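Local coordinates for protein C alpha-dehydrogenase (PDB 4YAG) that binds NADH and, as a short-chain Cα-dehydrogenase, probably oxidises an alcohol carbon early in the breakdown of lignin beta-aryl ethers, at residues H41-E44 / A45-F48; R52-G55 / R56-H59; D102-Y105 / Q106-D109. One frame throughout, in Å; residues are numbered along the deposited sequence.

Interaction 1 (H41-E44 / A45-F48); sequences HLDE and ARQF. With NAI (1,4-dihydronicotinamide adenine dinucleotide), chain C.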
loop_
_atom_site.group_PDB
_atom_site.type_symbol
_atom_site.label_atom_id
_atom_site.label_comp_id
_atom_site.label_asym_id
_atom_site.label_seq_id
_atom_site.Cartn_x
_atom_site.Cartn_y
_atom_site.Cartn_z
ATOM N N HIS A 41 -2.755 0.026 -28.510
ATOM C CA HIS A 41 -1.465 -0.522 -28.113
ATOM C C HIS A 41 -1.379 -2.004 -28.492
ATOM O O HIS A 41 -0.362 -2.450 -29.025
ATOM C CB HIS A 41 -1.203 -0.346 -26.604
ATOM C CG HIS A 41 -0.981 1.070 -26.196
ATOM N ND1 HIS A 41 -0.657 1.422 -24.886
ATOM C CD2 HIS A 41 -1.007 2.236 -26.871
ATOM C CE1 HIS A 41 -0.491 2.704 -24.802
ATOM N NE2 HIS A 41 -0.714 3.251 -25.997
ATOM N N LEU A 42 -2.428 -2.771 -28.205
ATOM C CA LEU A 42 -2.430 -4.203 -28.535
ATOM C C LEU A 42 -2.271 -4.401 -30.038
ATOM O O LEU A 42 -1.537 -5.302 -30.466
ATOM C CB LEU A 42 -3.715 -4.886 -28.069
ATOM C CG LEU A 42 -3.864 -5.014 -26.550
ATOM C CD1 LEU A 42 -5.263 -5.443 -26.167
ATOM C CD2 LEU A 42 -2.872 -5.990 -25.973
ATOM N N ASP A 43 -2.958 -3.593 -30.838
ATOM C CA ASP A 43 -2.873 -3.736 -32.291
ATOM C C ASP A 43 -1.455 -3.443 -32.798
ATOM O O ASP A 43 -0.936 -4.131 -33.694
ATOM C CB ASP A 43 -3.875 -2.819 -32.988
ATOM C CG ASP A 43 -5.324 -3.229 -32.755
ATOM O OD1 ASP A 43 -5.580 -4.377 -32.322
ATOM O OD2 ASP A 43 -6.206 -2.386 -33.027
ATOM N N GLU A 44 -0.823 -2.430 -32.218
ATOM C CA GLU A 44 0.538 -2.063 -32.589
ATOM C C GLU A 44 1.514 -3.166 -32.217
ATOM O O GLU A 44 2.440 -3.438 -32.982
ATOM C CB GLU A 44 0.953 -0.767 -31.888
ATOM C CG GLU A 44 0.241 0.462 -32.407
ATOM C CD GLU A 44 0.339 1.640 -31.459
ATOM O OE1 GLU A 44 1.023 1.527 -30.418
ATOM O OE2 GLU A 44 -0.288 2.674 -31.749
ATOM N N ALA A 45 1.334 -3.759 -31.040
ATOM C CA ALA A 45 2.195 -4.849 -30.605
ATOM C C ALA A 45 2.012 -6.050 -31.523
ATOM O O ALA A 45 2.979 -6.722 -31.873
ATOM C CB ALA A 45 1.883 -5.226 -29.176
ATOM N N ARG A 46 0.767 -6.320 -31.903
ATOM C CA ARG A 46 0.458 -7.418 -32.810
ATOM C C ARG A 46 1.201 -7.224 -34.120
ATOM O O ARG A 46 1.845 -8.136 -34.643
ATOM C CB ARG A 46 -1.047 -7.452 -33.071
ATOM C CG ARG A 46 -1.543 -8.611 -33.900
ATOM C CD ARG A 46 -3.081 -8.601 -33.956
ATOM N NE ARG A 46 -3.679 -8.800 -32.634
ATOM C CZ ARG A 46 -4.401 -7.897 -31.972
ATOM N NH1 ARG A 46 -4.667 -6.699 -32.483
ATOM N NH2 ARG A 46 -4.877 -8.213 -30.780
ATOM N N GLN A 47 1.106 -6.023 -34.660
ATOM C CA GLN A 47 1.748 -5.718 -35.927
ATOM C C GLN A 47 3.280 -5.846 -35.829
ATOM O O GLN A 47 3.940 -6.329 -36.763
ATOM C CB GLN A 47 1.334 -4.326 -36.423
ATOM C CG GLN A 47 2.057 -3.933 -37.701
ATOM C CD GLN A 47 1.902 -2.468 -38.048
ATOM O OE1 GLN A 47 0.802 -1.918 -38.002
ATOM N NE2 GLN A 47 3.011 -1.821 -38.394
ATOM N N PHE A 48 3.840 -5.411 -34.712
ATOM C CA PHE A 48 5.279 -5.513 -34.463
ATOM C C PHE A 48 5.743 -6.958 -34.525
ATOM O O PHE A 48 6.721 -7.276 -35.197
ATOM C CB PHE A 48 5.608 -4.920 -33.099
ATOM C CG PHE A 48 7.051 -5.019 -32.725
ATOM C CD1 PHE A 48 7.551 -6.162 -32.120
ATOM C CD2 PHE A 48 7.912 -3.961 -32.959
ATOM C CE1 PHE A 48 8.881 -6.249 -31.765
ATOM C CE2 PHE A 48 9.243 -4.038 -32.595
ATOM C CZ PHE A 48 9.728 -5.187 -32.007
HETATM P PA NAI C . 3.247 2.469 -20.557
HETATM O O1A NAI C . 2.020 3.329 -20.436
HETATM O O2A NAI C . 4.097 2.656 -21.797
HETATM O O5B NAI C . 2.860 0.950 -20.440
HETATM C C5B NAI C . 1.850 0.559 -19.556
HETATM C C4B NAI C . 0.812 -0.174 -20.309
HETATM O O4B NAI C . -0.111 -0.647 -19.275
HETATM C C3B NAI C . 0.050 0.595 -21.294
HETATM O O3B NAI C . 0.023 -0.047 -22.586
HETATM C C2B NAI C . -1.268 0.741 -20.710
HETATM O O2B NAI C . -2.325 0.848 -21.674
HETATM C C1B NAI C . -1.415 -0.409 -19.817
HETATM N N9A NAI C . -2.377 -0.212 -18.765
HETATM C C8A NAI C . -2.587 0.913 -17.995
HETATM N N7A NAI C . -3.615 0.716 -17.158
HETATM C C5A NAI C . -4.101 -0.552 -17.349
HETATM C C6A NAI C . -5.127 -1.325 -16.805
HETATM N N6A NAI C . -5.988 -0.767 -15.850
HETATM N N1A NAI C . -5.331 -2.594 -17.245
HETATM C C2A NAI C . -4.541 -3.114 -18.213
HETATM N N3A NAI C . -3.542 -2.414 -18.772
HETATM C C4A NAI C . -3.307 -1.145 -18.370
HETATM O O3 NAI C . 4.097 2.850 -19.273
HETATM P PN NAI C . 5.301 2.079 -18.530
HETATM O O1N NAI C . 5.929 0.993 -19.393
HETATM O O2N NAI C . 6.257 3.172 -18.122
HETATM O O5D NAI C . 4.580 1.427 -17.249
HETATM C C5D NAI C . 4.844 0.086 -16.827
HETATM C C4D NAI C . 5.053 0.055 -15.357
HETATM O O4D NAI C . 6.360 0.673 -15.065
HETATM C C3D NAI C . 4.058 0.801 -14.581
HETATM O O3D NAI C . 3.637 -0.004 -13.460
HETATM C C2D NAI C . 4.741 2.007 -14.120
HETATM O O2D NAI C . 4.170 2.493 -12.900
HETATM C C1D NAI C . 6.113 1.577 -13.923
HETATM N N1N NAI C . 7.167 2.522 -13.915
HETATM C C2N NAI C . 7.567 3.227 -15.026
HETATM C C3N NAI C . 8.631 4.108 -14.933
HETATM C C7N NAI C . 9.086 4.883 -16.121
HETATM O O7N NAI C . 9.944 5.788 -16.033
HETATM N N7N NAI C . 8.556 4.484 -17.423
HETATM C C4N NAI C . 9.317 4.295 -13.744
HETATM C C5N NAI C . 8.939 3.537 -12.651
HETATM C C6N NAI C . 7.890 2.659 -12.742
#
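Asp43 holds CG anti to its carbonyl carbon, beside the backbone N (chi1 -68°), while Arg46 carries CG anti to its backbone N, beside the carbonyl carbon, and bends at chi3; the two side chains thereby run alongside each other in the same direction. NH1 of Arg46 meets OD1 of Asp43 at 2.5 Å in a salt bridge; the distance is unusually short and the N-H points poorly at its acceptor, so the hydrogen bond counts as weak. The carboxylate and guanidinium planes are turned 56° apart, and the acid comes to the guanidinium edge while Leu42 O lies over a face. OD1 of Asp43 also takes a bond from Gln39 NE2. Underneath run the helical i to i+4 bonds, such as Ala45 N to His41 O (2.9 Å) and Phe48 N to Glu44 O (3.0 Å). Glu44 turns its carboxylate to Arg194. ND1 of His41 donates to O3B of the adenine ribose of NADH at 2.8 Å and 162°, near the ring plane; NE2 bonds Glu197, so two partners fix the ring's rotation. With an alanine in place of His41, the ribose O3B would probably lose this donor and Glu197 its imidazole partner. Asp36, the acid ending strand 31-36, binds NADH as in other NAD-dependent Rossmann folds, and His41 adds a contact from the helix of the same beta-alpha-beta unit.

Interaction 2 (R52-G55 / R56-H59); sequences RQQG and RNVH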
loop_
_atom_site.group_PDB
_atom_site.type_symbol
_atom_site.label_atom_id
_atom_site.label_comp_id
_atom_site.label_asym_id
_atom_site.label_seq_id
_atom_site.Cartn_x
_atom_site.Cartn_y
_atom_site.Cartn_z
ATOM N N ARG A 52 7.864 -9.424 -37.486
ATOM C CA ARG A 52 9.036 -10.212 -37.131
ATOM C C ARG A 52 8.750 -11.710 -37.176
ATOM O O ARG A 52 9.498 -12.506 -36.620
ATOM C CB ARG A 52 9.570 -9.781 -35.780
ATOM C CG ARG A 52 10.270 -8.451 -35.893
ATOM C CD ARG A 52 10.222 -7.672 -34.631
ATOM N NE ARG A 52 10.774 -6.334 -34.855
ATOM C CZ ARG A 52 10.133 -5.338 -35.469
ATOM N NH1 ARG A 52 8.896 -5.497 -35.929
ATOM N NH2 ARG A 52 10.735 -4.163 -35.614
ATOM N N GLN A 53 7.662 -12.061 -37.853
ATOM C CA GLN A 53 7.327 -13.445 -38.140
ATOM C C GLN A 53 7.192 -14.247 -36.866
ATOM O O GLN A 53 7.558 -15.415 -36.830
ATOM C CB GLN A 53 8.403 -14.038 -39.044
ATOM C CG GLN A 53 8.553 -13.247 -40.311
ATOM C CD GLN A 53 9.602 -13.804 -41.231
ATOM O OE1 GLN A 53 10.691 -14.180 -40.804
ATOM N NE2 GLN A 53 9.281 -13.864 -42.505
ATOM N N GLN A 54 6.659 -13.607 -35.830
ATOM C CA GLN A 54 6.468 -14.252 -34.539
ATOM C C GLN A 54 5.037 -14.188 -34.053
ATOM O O GLN A 54 4.760 -14.505 -32.898
ATOM C CB GLN A 54 7.408 -13.673 -33.467
ATOM C CG GLN A 54 8.843 -14.207 -33.604
ATOM C CD GLN A 54 8.960 -15.720 -33.336
ATOM O OE1 GLN A 54 8.194 -16.295 -32.554
ATOM N NE2 GLN A 54 9.924 -16.364 -33.989
ATOM N N GLY A 55 4.117 -13.785 -34.914
ATOM C CA GLY A 55 2.736 -13.607 -34.485
ATOM C C GLY A 55 2.064 -14.825 -33.858
ATOM O O GLY A 55 1.237 -14.693 -32.941
ATOM N N ARG A 56 2.409 -16.013 -34.329
ATOM C CA ARG A 56 1.784 -17.228 -33.797
ATOM C C ARG A 56 2.107 -17.441 -32.327
ATOM O O ARG A 56 1.449 -18.230 -31.649
ATOM C CB ARG A 56 2.248 -18.445 -34.572
ATOM C CG ARG A 56 3.710 -18.736 -34.371
ATOM C CD ARG A 56 4.231 -19.690 -35.401
ATOM N NE ARG A 56 5.666 -19.876 -35.228
ATOM C CZ ARG A 56 6.586 -19.003 -35.625
ATOM N NH1 ARG A 56 6.224 -17.883 -36.238
ATOM N NH2 ARG A 56 7.873 -19.259 -35.419
ATOM N N ASN A 57 3.131 -16.756 -31.838
ATOM C CA ASN A 57 3.570 -16.956 -30.459
ATOM C C ASN A 57 3.166 -15.816 -29.535
ATOM O O ASN A 57 3.667 -15.722 -28.421
ATOM C CB ASN A 57 5.082 -17.179 -30.438
ATOM C CG ASN A 57 5.448 -18.534 -30.979
ATOM O OD1 ASN A 57 4.798 -19.527 -30.648
ATOM N ND2 ASN A 57 6.449 -18.584 -31.857
ATOM N N VAL A 58 2.241 -14.978 -30.003
ATOM C CA VAL A 58 1.779 -13.815 -29.263
ATOM C C VAL A 58 0.262 -13.714 -29.376
ATOM O O VAL A 58 -0.291 -13.648 -30.476
ATOM C CB VAL A 58 2.399 -12.518 -29.785
ATOM C CG1 VAL A 58 1.929 -11.340 -28.910
ATOM C CG2 VAL A 58 3.918 -12.619 -29.776
ATOM N N HIS A 59 -0.399 -13.765 -28.221
ATOM C CA HIS A 59 -1.846 -13.602 -28.152
ATOM C C HIS A 59 -2.132 -12.330 -27.365
ATOM O O HIS A 59 -1.438 -12.047 -26.400
ATOM C CB HIS A 59 -2.474 -14.797 -27.438
ATOM C CG HIS A 59 -3.962 -14.723 -27.299
ATOM N ND1 HIS A 59 -4.811 -14.636 -28.385
ATOM C CD2 HIS A 59 -4.763 -14.762 -26.209
ATOM C CE1 HIS A 59 -6.061 -14.609 -27.966
ATOM N NE2 HIS A 59 -6.063 -14.684 -26.644
HETATM O O HOH W 1 9.906 -17.337 -36.804
#
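The side-chain amides of Gln54 and Asn57 approach almost in a common plane, their planes only 19° apart, and this near-coplanarity makes a good bond possible: Asn57 ND2 donates to Gln54 OE1 at 3.0 Å and 171°. The acceptor lies in the amide plane of Asn57, while the donor is somewhat tilted from the plane of the Gln54 carbonyl. Gln54 gets there by folding back at chi2 instead of extending, which swings its OE1 over the following turn. The other end of the Asn57 amide, OD1, accepts from Arg31 NE, so both ends are engaged and the group's rotation is fixed.

Arg56 is turned differently. Its CG takes the crowded position between backbone N and carbonyl carbon (chi1 67°), and the extended chain carries the guanidinium back over the turn. There NH1 donates to Gln53 O at 2.9 Å; that carbonyl oxygen lies in the guanidinium plane, yet the donor stands above the carbonyl's own plane. A water reinforces the link, giving a bond to Gln53 O at 3.0 Å and accepting from Arg56 NH2 at 3.1 Å. Asn57 ND2 sits over one guanidinium face, offset toward its rim.

Below these side chains two i to i+3 bonds close the turn: Asn57 N to Gln54 O at 3.0 Å and Val58 N to Gly55 O at 3.1 Å. The side chains of Gln54 and Asn57 also rest on Leu26 of helix 16-27. Gln53, at positive phi, is the C-prime residue of the Schellman motif that ends helix 39-51; the 3-10 turn at Gly55 and Arg56 then leads into strand 58-62, an outermost strand of the parallel Rossmann sheet within this chain.

Interaction 3 (D102-Y105 / Q106-D109); sequences DATY and QDWD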
loop_
_atom_site.group_PDB
_atom_site.type_symbol
_atom_site.label_atom_id
_atom_site.label_comp_id
_atom_site.label_asym_id
_atom_site.label_seq_id
_atom_site.Cartn_x
_atom_site.Cartn_y
_atom_site.Cartn_z
ATOM N N ASP A 102 -5.762 18.768 -4.745
ATOM C CA ASP A 102 -6.727 18.620 -5.845
ATOM C C ASP A 102 -7.216 17.165 -5.929
ATOM O O ASP A 102 -8.279 16.894 -6.479
ATOM C CB ASP A 102 -6.106 18.985 -7.195
ATOM C CG ASP A 102 -5.910 20.479 -7.394
ATOM O OD1 ASP A 102 -6.436 21.265 -6.593
ATOM O OD2 ASP A 102 -5.231 20.848 -8.375
ATOM N N ALA A 103 -6.434 16.222 -5.421
ATOM C CA ALA A 103 -6.809 14.810 -5.541
ATOM C C ALA A 103 -8.081 14.517 -4.745
ATOM O O ALA A 103 -8.266 14.989 -3.624
ATOM C CB ALA A 103 -5.674 13.901 -5.074
ATOM N N THR A 104 -8.966 13.733 -5.351
ATOM C CA THR A 104 -10.214 13.331 -4.714
ATOM C C THR A 104 -10.194 11.840 -4.425
ATOM O O THR A 104 -9.251 11.137 -4.782
ATOM C CB THR A 104 -11.364 13.611 -5.627
ATOM O OG1 THR A 104 -11.227 12.772 -6.787
ATOM C CG2 THR A 104 -11.403 15.058 -6.015
ATOM N N TYR A 105 -11.246 11.348 -3.777
ATOM C CA TYR A 105 -11.371 9.933 -3.514
ATOM C C TYR A 105 -11.288 9.125 -4.815
ATOM O O TYR A 105 -10.724 8.051 -4.828
ATOM C CB TYR A 105 -12.688 9.641 -2.801
ATOM C CG TYR A 105 -12.687 9.822 -1.286
ATOM C CD1 TYR A 105 -11.693 9.272 -0.493
ATOM C CD2 TYR A 105 -13.717 10.521 -0.660
ATOM C CE1 TYR A 105 -11.712 9.415 0.909
ATOM C CE2 TYR A 105 -13.740 10.668 0.727
ATOM C CZ TYR A 105 -12.754 10.101 1.494
ATOM O OH TYR A 105 -12.784 10.229 2.878
ATOM N N GLN A 106 -11.822 9.659 -5.905
ATOM C CA GLN A 106 -11.752 8.943 -7.175
ATOM C C GLN A 106 -10.304 8.748 -7.603
ATOM O O GLN A 106 -9.962 7.705 -8.155
ATOM C CB GLN A 106 -12.525 9.658 -8.283
ATOM C CG GLN A 106 -14.031 9.443 -8.256
ATOM C CD GLN A 106 -14.433 8.150 -8.941
ATOM O OE1 GLN A 106 -14.127 7.065 -8.449
ATOM N NE2 GLN A 106 -15.080 8.260 -10.112
ATOM N N ASP A 107 -9.470 9.756 -7.375
ATOM C CA ASP A 107 -8.064 9.655 -7.713
ATOM C C ASP A 107 -7.329 8.632 -6.843
ATOM O O ASP A 107 -6.524 7.833 -7.337
ATOM C CB ASP A 107 -7.424 11.039 -7.644
ATOM C CG ASP A 107 -8.069 12.004 -8.610
ATOM O OD1 ASP A 107 -8.264 11.606 -9.783
ATOM O OD2 ASP A 107 -8.424 13.146 -8.227
ATOM N N TRP A 108 -7.612 8.612 -5.544
ATOM C CA TRP A 108 -7.061 7.576 -4.665
ATOM C C TRP A 108 -7.505 6.185 -5.098
ATOM O O TRP A 108 -6.698 5.275 -5.219
ATOM C CB TRP A 108 -7.504 7.813 -3.221
ATOM C CG TRP A 108 -6.570 8.730 -2.476
ATOM C CD1 TRP A 108 -6.804 10.013 -2.098
ATOM C CD2 TRP A 108 -5.249 8.414 -2.046
ATOM N NE1 TRP A 108 -5.699 10.516 -1.442
ATOM C CE2 TRP A 108 -4.734 9.547 -1.402
ATOM C CE3 TRP A 108 -4.457 7.270 -2.129
ATOM C CZ2 TRP A 108 -3.448 9.570 -0.865
ATOM C CZ3 TRP A 108 -3.196 7.298 -1.607
ATOM C CH2 TRP A 108 -2.705 8.436 -0.979
ATOM N N ASP A 109 -8.795 6.039 -5.351
ATOM C CA ASP A 109 -9.327 4.745 -5.728
ATOM C C ASP A 109 -8.731 4.259 -7.043
ATOM O O ASP A 109 -8.385 3.099 -7.169
ATOM C CB ASP A 109 -10.845 4.797 -5.779
ATOM C CG ASP A 109 -11.476 4.911 -4.394
ATOM O OD1 ASP A 109 -10.790 4.612 -3.391
ATOM O OD2 ASP A 109 -12.666 5.269 -4.319
#
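Thr104 and Asp107 exchange the polar contacts of a capping box, and these form the first group. The backbone N of Thr104 donates to Asp107 OD2 at 3.0 Å and 168°, nearly straight, reaching the oxygen on its anti side and tilted 21° from the carboxylate plane. With OG1 set between the backbone N and the carbonyl carbon (chi1 65°), the Thr104 hydroxyl faces the helix start, where it accepts from Gln106 N at 3.3 Å, a weak capping bond. The same OG1 is hydrogen-bonded to Gly209 O and lies 3.2 Å from Asp107 OD2.

The second group is regular helical bonding. Trp108 N reaches Thr104 O at 3.1 Å and Asp109 N reaches Tyr105 O at 2.8 Å; the first of these places the cap residue's carbonyl in the first full turn of helix 105-133.

Nonpolar and intersubunit contacts make up the third group. CB of Ala103 lies 4.2 Å from CB of Asp107, and both side chains, with that of Trp108, touch Ile157 of helix 156-177. Arg68 of the second subunit pairs with Asp109 OD1 and makes a cation-pi contact with Tyr105.

Asp107 is buried, but its oxygens are well supplied: OD2 also accepts from Gly211 N, and OD1 pairs with Arg202 and Ser210. Near a helix N-terminus and an arginine, its carboxylate probably stays ionised, so that one acid both caps the helix and ties it to the 202-211 region.

In the fold
Interactions 1 and 2 are neighbours along the chain, their centres about 11 Å apart: interaction 1 covers most of helix 39-51, and interaction 2 carries the chain from the end of that helix into strand 58-62. Interaction 3 begins helix 105-133, with its centre about 32 Å from that of interaction 1 and about 39 Å from that of interaction 2, across the chain's centre from the latter. Interactions 1 and 3 are partly buried; interaction 2 is a surface contact. Chemistry follows place: a ligand-binding imidazole and a salt bridge along a helix, side-chain amides, an arginine on a backbone carbonyl and a water just past a helix's C-terminal end, and a buried acid at an N-terminus beside the subunit interface.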